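Local coordinates for protein N-acetylmuramoyl-l-alanine amidase (Bartonella henselae, PDB 3NE8) that probably cleaves the amide bond between N-acetylmuramic acid and L-alanine in peptidoglycan, as a zinc-dependent amidase that remodels the cell wall in division, at residues 96-101 / 147-152; 75-80 / 218-223. One frame throughout, in Å; residues are numbered along the deposited sequence.

Contact 1. Residues 96-101 / 147-152; sequences VYTISD and FSINFA
Val96 meets the helix first, with its CG1 methyl 3.6 Å from CB of Ala152. CG1 stands opposite the backbone N (chi1 -173°). Its second nearest partner on the helix is CA of the same alanine, so the methyl sits close to the helix backbone. The two CA atoms of this pair are 6.0 Å apart, which brings the CB methyl of Ala152 against Val96. The Val96 side chain also touches Val187 of the neighbouring strand 186-190.

Thr98, two residues on, points the same way and splits its branches. CG2 lies 3.9 Å from CB of Ala152 and 3.8 Å from the backbone O of Ser148. That carbonyl is already used within the helix, by the N-H of Ala152. In one of two modelled conformers of Ile149, CD1 lies 3.6 Å from Thr98 OG1, and the two side chains cross at about a right angle. In Thr98, chi1 of 48° sets OG1 between backbone N and carbonyl carbon. OG1 is hydrogen-bonded to His171 NE2 on strand 170-174. OG of Ser148 hydrogen-bonds to Ser186 N and Thr144 O.

The 147-152 segment of helix 135-161 runs nearly antiparallel to strand segment 96-99, at 173° between their directions, with their axes 8.7 Å apart. This is helix-on-sheet packing in the alpha/beta fold of the amidase. The second subunit reaches the helix as well: its Tyr226 packs on Ile149. The interface is mostly methyl groups, while the buried hydroxyls of Thr98 and Ser148 find their partners outside it. Strand and helix are therefore joined mainly by apolar packing.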
loop_
_atom_site.group_PDB
_atom_site.type_symbol
_atom_site.label_atom_id
_atom_site.label_comp_id
_atom_site.label_asym_id
_atom_site.label_seq_id
_atom_site.Cartn_x
_atom_site.Cartn_y
_atom_site.Cartn_z
ATOM N N VAL A 96 13.731 -8.782 -2.555
ATOM C CA VAL A 96 12.346 -9.245 -2.590
ATOM C C VAL A 96 11.862 -9.264 -4.030
ATOM O O VAL A 96 11.995 -8.264 -4.758
ATOM C CB VAL A 96 11.404 -8.375 -1.742
ATOM C CG1 VAL A 96 10.017 -9.010 -1.688
ATOM C CG2 VAL A 96 11.954 -8.179 -0.344
ATOM N N TYR A 97 11.304 -10.394 -4.445
ATOM C CA TYR A 97 10.748 -10.557 -5.781
ATOM C C TYR A 97 9.238 -10.713 -5.733
ATOM O O TYR A 97 8.689 -11.397 -4.867
ATOM C CB TYR A 97 11.330 -11.788 -6.494
ATOM C CG TYR A 97 12.814 -11.719 -6.736
ATOM C CD1 TYR A 97 13.315 -11.292 -7.959
ATOM C CD2 TYR A 97 13.717 -12.080 -5.747
ATOM C CE1 TYR A 97 14.685 -11.228 -8.186
ATOM C CE2 TYR A 97 15.078 -12.017 -5.960
ATOM C CZ TYR A 97 15.563 -11.587 -7.182
ATOM O OH TYR A 97 16.927 -11.502 -7.413
ATOM N N THR A 98 8.568 -10.062 -6.679
ATOM C CA THR A 98 7.154 -10.298 -6.948
ATOM C C THR A 98 7.015 -10.896 -8.345
ATOM O O THR A 98 7.991 -10.921 -9.107
ATOM C CB THR A 98 6.337 -9.001 -6.838
ATOM O OG1 THR A 98 6.990 -7.953 -7.569
ATOM C CG2 THR A 98 6.239 -8.589 -5.388
ATOM N N ILE A 99 5.822 -11.365 -8.692
ATOM C CA ILE A 99 5.639 -12.042 -9.966
ATOM C C ILE A 99 5.414 -11.046 -11.101
ATOM O O ILE A 99 4.837 -9.971 -10.906
ATOM C CB ILE A 99 4.476 -13.049 -9.912
ATOM C CG1 ILE A 99 4.572 -14.037 -11.083
ATOM C CG2 ILE A 99 3.133 -12.326 -9.892
ATOM C CD1 ILE A 99 3.644 -15.227 -10.974
ATOM N N SER A 100 5.876 -11.409 -12.292
ATOM C CA SER A 100 5.657 -10.620 -13.496
ATOM C C SER A 100 5.966 -11.513 -14.681
ATOM O O SER A 100 6.842 -12.373 -14.600
ATOM C CB SER A 100 6.593 -9.418 -13.527
ATOM O OG SER A 100 6.405 -8.668 -14.718
ATOM N N ASP A 101 5.266 -11.300 -15.791
ATOM C CA ASP A 101 5.554 -12.050 -17.007
ATOM C C ASP A 101 6.907 -11.621 -17.565
ATOM O O ASP A 101 7.657 -12.430 -18.108
ATOM C CB ASP A 101 4.460 -11.817 -18.048
ATOM C CG ASP A 101 3.198 -12.609 -17.760
ATOM O OD1 ASP A 101 3.264 -13.572 -16.967
ATOM O OD2 ASP A 101 2.142 -12.273 -18.337
ATOM N N PHE A 147 -1.377 -5.988 -3.466
ATOM C CA PHE A 147 -0.969 -6.362 -2.116
ATOM C C PHE A 147 0.452 -6.916 -2.087
ATOM O O PHE A 147 1.222 -6.574 -1.200
ATOM C CB PHE A 147 -1.946 -7.369 -1.507
ATOM C CG PHE A 147 -3.252 -6.767 -1.086
ATOM C CD1 PHE A 147 -3.280 -5.615 -0.315
ATOM C CD2 PHE A 147 -4.454 -7.354 -1.440
ATOM C CE1 PHE A 147 -4.490 -5.059 0.082
ATOM C CE2 PHE A 147 -5.666 -6.814 -1.038
ATOM C CZ PHE A 147 -5.682 -5.655 -0.280
ATOM N N SER A 148 0.804 -7.757 -3.060
ATOM C CA SER A 148 2.163 -8.303 -3.119
ATOM C C SER A 148 3.204 -7.198 -3.202
ATOM O O SER A 148 4.232 -7.227 -2.518
ATOM C CB SER A 148 2.316 -9.231 -4.320
ATOM O OG SER A 148 1.380 -10.297 -4.247
ATOM N N ILE A 149 2.944 -6.229 -4.071
ATOM C CA ILE A 149 3.815 -5.070 -4.278
ATOM C C ILE A 149 3.945 -4.252 -2.988
ATOM O O ILE A 149 5.035 -3.837 -2.588
ATOM C CB ILE A 149 3.261 -4.155 -5.418
ATOM C CG1 ILE A 149 3.322 -4.851 -6.788
ATOM C CG2 ILE A 149 4.019 -2.835 -5.480
ATOM C CD1 ILE A 149 4.724 -5.183 -7.256
ATOM N N ASN A 150 2.800 -3.994 -2.364
ATOM C CA ASN A 150 2.788 -3.244 -1.118
ATOM C C ASN A 150 3.658 -3.924 -0.071
ATOM O O ASN A 150 4.482 -3.283 0.582
ATOM C CB ASN A 150 1.358 -3.089 -0.599
ATOM C CG ASN A 150 1.311 -2.420 0.750
ATOM O OD1 ASN A 150 1.381 -3.071 1.773
ATOM N ND2 ASN A 150 1.205 -1.100 0.755
ATOM N N PHE A 151 3.488 -5.234 0.094
ATOM C CA PHE A 151 4.285 -5.934 1.079
ATOM C C PHE A 151 5.771 -5.902 0.729
ATOM O O PHE A 151 6.620 -5.666 1.596
ATOM C CB PHE A 151 3.801 -7.370 1.262
ATOM C CG PHE A 151 4.563 -8.118 2.320
ATOM C CD1 PHE A 151 4.506 -7.706 3.639
ATOM C CD2 PHE A 151 5.383 -9.190 1.990
ATOM C CE1 PHE A 151 5.220 -8.377 4.625
ATOM C CE2 PHE A 151 6.100 -9.863 2.976
ATOM C CZ PHE A 151 6.019 -9.451 4.294
ATOM N N ALA A 152 6.095 -6.155 -0.538
ATOM C CA ALA A 152 7.493 -6.103 -0.958
ATOM C C ALA A 152 8.122 -4.754 -0.598
ATOM O O ALA A 152 9.241 -4.690 -0.073
ATOM C CB ALA A 152 7.622 -6.375 -2.464
#

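Contact 2. Residues 75-80 / 218-223; sequences ADLFIS and YSIRQF
A central strand of the mixed sheet meets the long C-terminal helix here, through Leu77 and Ile79 on one side and Ile220 and Phe223 on the other. Leu77 fits between the two helix residues. Its CD2 lies 3.9 Å from CG1 of Ile220 and 4.0 Å from CD2 of Phe223. The other methyl, CD1, lies 4.0 Å from CE2 of Phe223, in an oblique position relative to the ring. The Leu77 side chain crosses both partners obliquely.

Ile79 follows on the same side of the strand. It meets Ile220 tip to tip, with the two CD1 atoms 3.7 Å apart. Both isoleucines have extended outer torsions (chi2 173° for Ile79 and 169° for Ile220), which carry these methyls outward to each other.

In the fold, strand 77-82 lies between the parallel strands 5-11 and 186-190, and helix 206-227 packs over the sheet. The axes of the strand and helix segments are 11.6 Å apart and run nearly antiparallel, at 158°. At this distance the side chains of Leu77, Ile79, Ile220 and Phe223 fill the space between strand and helix. The ring of Phe151, on helix 135-161, meets that of Phe223.

At the start of the strand, Asp76 O approaches the edge of the Phe223 ring, near its plane, 4.1 Å from CE2. The same carbonyl accepts a hydrogen bond from NH1 of Arg227, further along the helix. The carboxylate of Asp76 turns away from helix 218-223, and its OD2 is hydrogen-bonded to Arg6 N on strand 5-11.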
loop_
_atom_site.group_PDB
_atom_site.type_symbol
_atom_site.label_atom_id
_atom_site.label_comp_id
_atom_site.label_asym_id
_atom_site.label_seq_id
_atom_site.Cartn_x
_atom_site.Cartn_y
_atom_site.Cartn_z
ATOM N N ALA A 75 -4.590 -18.370 3.366
ATOM C CA ALA A 75 -3.542 -17.418 3.711
ATOM C C ALA A 75 -3.885 -16.010 3.261
ATOM O O ALA A 75 -4.448 -15.816 2.187
ATOM C CB ALA A 75 -2.217 -17.833 3.084
ATOM N N ASP A 76 -3.525 -15.034 4.093
ATOM C CA ASP A 76 -3.558 -13.623 3.725
ATOM C C ASP A 76 -2.251 -13.153 3.098
ATOM O O ASP A 76 -2.185 -12.063 2.526
ATOM C CB ASP A 76 -3.853 -12.780 4.964
ATOM C CG ASP A 76 -5.196 -13.102 5.576
ATOM O OD1 ASP A 76 -6.209 -13.044 4.840
ATOM O OD2 ASP A 76 -5.244 -13.408 6.789
ATOM N N LEU A 77 -1.204 -13.961 3.215
ATOM C CA LEU A 77 0.125 -13.618 2.723
ATOM C C LEU A 77 0.928 -14.906 2.626
ATOM O O LEU A 77 0.827 -15.773 3.502
ATOM C CB LEU A 77 0.814 -12.640 3.686
ATOM C CG LEU A 77 2.250 -12.222 3.354
ATOM C CD1 LEU A 77 2.355 -11.498 2.010
ATOM C CD2 LEU A 77 2.817 -11.355 4.467
ATOM N N PHE A 78 1.730 -15.014 1.574
ATOM C CA PHE A 78 2.585 -16.159 1.293
ATOM C C PHE A 78 3.991 -15.636 1.030
ATOM O O PHE A 78 4.178 -14.734 0.203
ATOM C CB PHE A 78 2.051 -16.902 0.065
ATOM C CG PHE A 78 2.908 -18.055 -0.382
ATOM C CD1 PHE A 78 2.914 -19.252 0.321
ATOM C CD2 PHE A 78 3.712 -17.946 -1.509
ATOM C CE1 PHE A 78 3.686 -20.335 -0.104
ATOM C CE2 PHE A 78 4.502 -19.008 -1.927
ATOM C CZ PHE A 78 4.481 -20.214 -1.222
ATOM N N ILE A 79 4.975 -16.186 1.738
ATOM C CA ILE A 79 6.366 -15.769 1.602
ATOM C C ILE A 79 7.232 -16.989 1.319
ATOM O O ILE A 79 7.320 -17.896 2.154
ATOM C CB ILE A 79 6.872 -15.076 2.887
ATOM C CG1 ILE A 79 5.985 -13.876 3.257
ATOM C CG2 ILE A 79 8.317 -14.649 2.714
ATOM C CD1 ILE A 79 6.330 -13.243 4.596
ATOM N N SER A 80 7.856 -17.016 0.148
ATOM C CA SER A 80 8.781 -18.087 -0.186
ATOM C C SER A 80 10.191 -17.612 0.118
ATOM O O SER A 80 10.605 -16.526 -0.315
ATOM C CB SER A 80 8.647 -18.470 -1.657
ATOM O OG SER A 80 9.396 -19.646 -1.954
ATOM N N TYR A 218 7.929 -7.535 11.687
ATOM C CA TYR A 218 7.402 -6.188 11.849
ATOM C C TYR A 218 6.673 -5.745 10.582
ATOM O O TYR A 218 5.574 -5.179 10.653
ATOM C CB TYR A 218 8.540 -5.224 12.199
ATOM C CG TYR A 218 8.099 -3.792 12.406
ATOM C CD1 TYR A 218 7.360 -3.424 13.523
ATOM C CD2 TYR A 218 8.424 -2.810 11.485
ATOM C CE1 TYR A 218 6.956 -2.108 13.714
ATOM C CE2 TYR A 218 8.028 -1.487 11.671
ATOM C CZ TYR A 218 7.295 -1.152 12.781
ATOM O OH TYR A 218 6.911 0.162 12.948
ATOM N N SER A 219 7.274 -5.997 9.425
ATOM C CA SER A 219 6.631 -5.661 8.162
ATOM C C SER A 219 5.303 -6.373 8.009
ATOM O O SER A 219 4.337 -5.791 7.513
ATOM C CB SER A 219 7.527 -5.996 6.973
ATOM O OG SER A 219 8.683 -5.174 6.999
ATOM N N ILE A 220 5.256 -7.641 8.415
ATOM C CA ILE A 220 4.016 -8.407 8.363
ATOM C C ILE A 220 2.943 -7.805 9.260
ATOM O O ILE A 220 1.777 -7.682 8.859
ATOM C CB ILE A 220 4.259 -9.895 8.699
ATOM C CG1 ILE A 220 5.078 -10.544 7.580
ATOM C CG2 ILE A 220 2.927 -10.617 8.918
ATOM C CD1 ILE A 220 5.606 -11.926 7.934
ATOM N N ARG A 221 3.306 -7.405 10.468
ATOM C CA ARG A 221 2.358 -6.750 11.366
ATOM C C ARG A 221 1.788 -5.470 10.750
ATOM O O ARG A 221 0.588 -5.192 10.850
ATOM C CB ARG A 221 3.023 -6.444 12.709
ATOM C CG ARG A 221 3.559 -7.680 13.422
ATOM C CD ARG A 221 2.507 -8.334 14.306
ATOM N NE ARG A 221 1.354 -8.814 13.551
ATOM C CZ ARG A 221 0.091 -8.581 13.894
ATOM N NH1 ARG A 221 -0.182 -7.873 14.982
ATOM N NH2 ARG A 221 -0.897 -9.057 13.151
ATOM N N GLN A 222 2.647 -4.679 10.111
ATOM C CA GLN A 222 2.185 -3.451 9.465
ATOM C C GLN A 222 1.246 -3.773 8.306
ATOM O O GLN A 222 0.227 -3.117 8.112
ATOM C CB GLN A 222 3.378 -2.644 8.967
ATOM C CG GLN A 222 4.201 -2.009 10.075
ATOM C CD GLN A 222 5.313 -1.150 9.528
ATOM O OE1 GLN A 222 5.951 -1.503 8.537
ATOM N NE2 GLN A 222 5.548 -0.004 10.165
ATOM N N PHE A 223 1.585 -4.796 7.540
ATOM C CA PHE A 223 0.754 -5.228 6.427
ATOM C C PHE A 223 -0.607 -5.734 6.912
ATOM O O PHE A 223 -1.640 -5.426 6.310
ATOM C CB PHE A 223 1.514 -6.306 5.656
ATOM C CG PHE A 223 0.842 -6.779 4.399
ATOM C CD1 PHE A 223 0.695 -5.933 3.307
ATOM C CD2 PHE A 223 0.421 -8.095 4.289
ATOM C CE1 PHE A 223 0.118 -6.393 2.132
ATOM C CE2 PHE A 223 -0.161 -8.561 3.124
ATOM C CZ PHE A 223 -0.315 -7.706 2.039
#

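Overall arrangement
Both contacts pack a helix against the same mixed sheet, and their centres are about 12 Å apart. Strands 77-82 and 94-99 follow each other in the chain but are separated in the sheet by strand 186-190. The two helices touch directly. CZ of Phe151, from the helix of contact 1, lies 3.6 Å from CG1 of Ile220 and 3.7 Å from CD2 of Leu77, so it reaches both segments of contact 2. Neither contact forms the zinc site: the metal is about 14 Å from the Val96 side chain and about 12 Å from that of Ile79. Strand 77-82 does supply a zinc ligand, His82, just beyond contact 2.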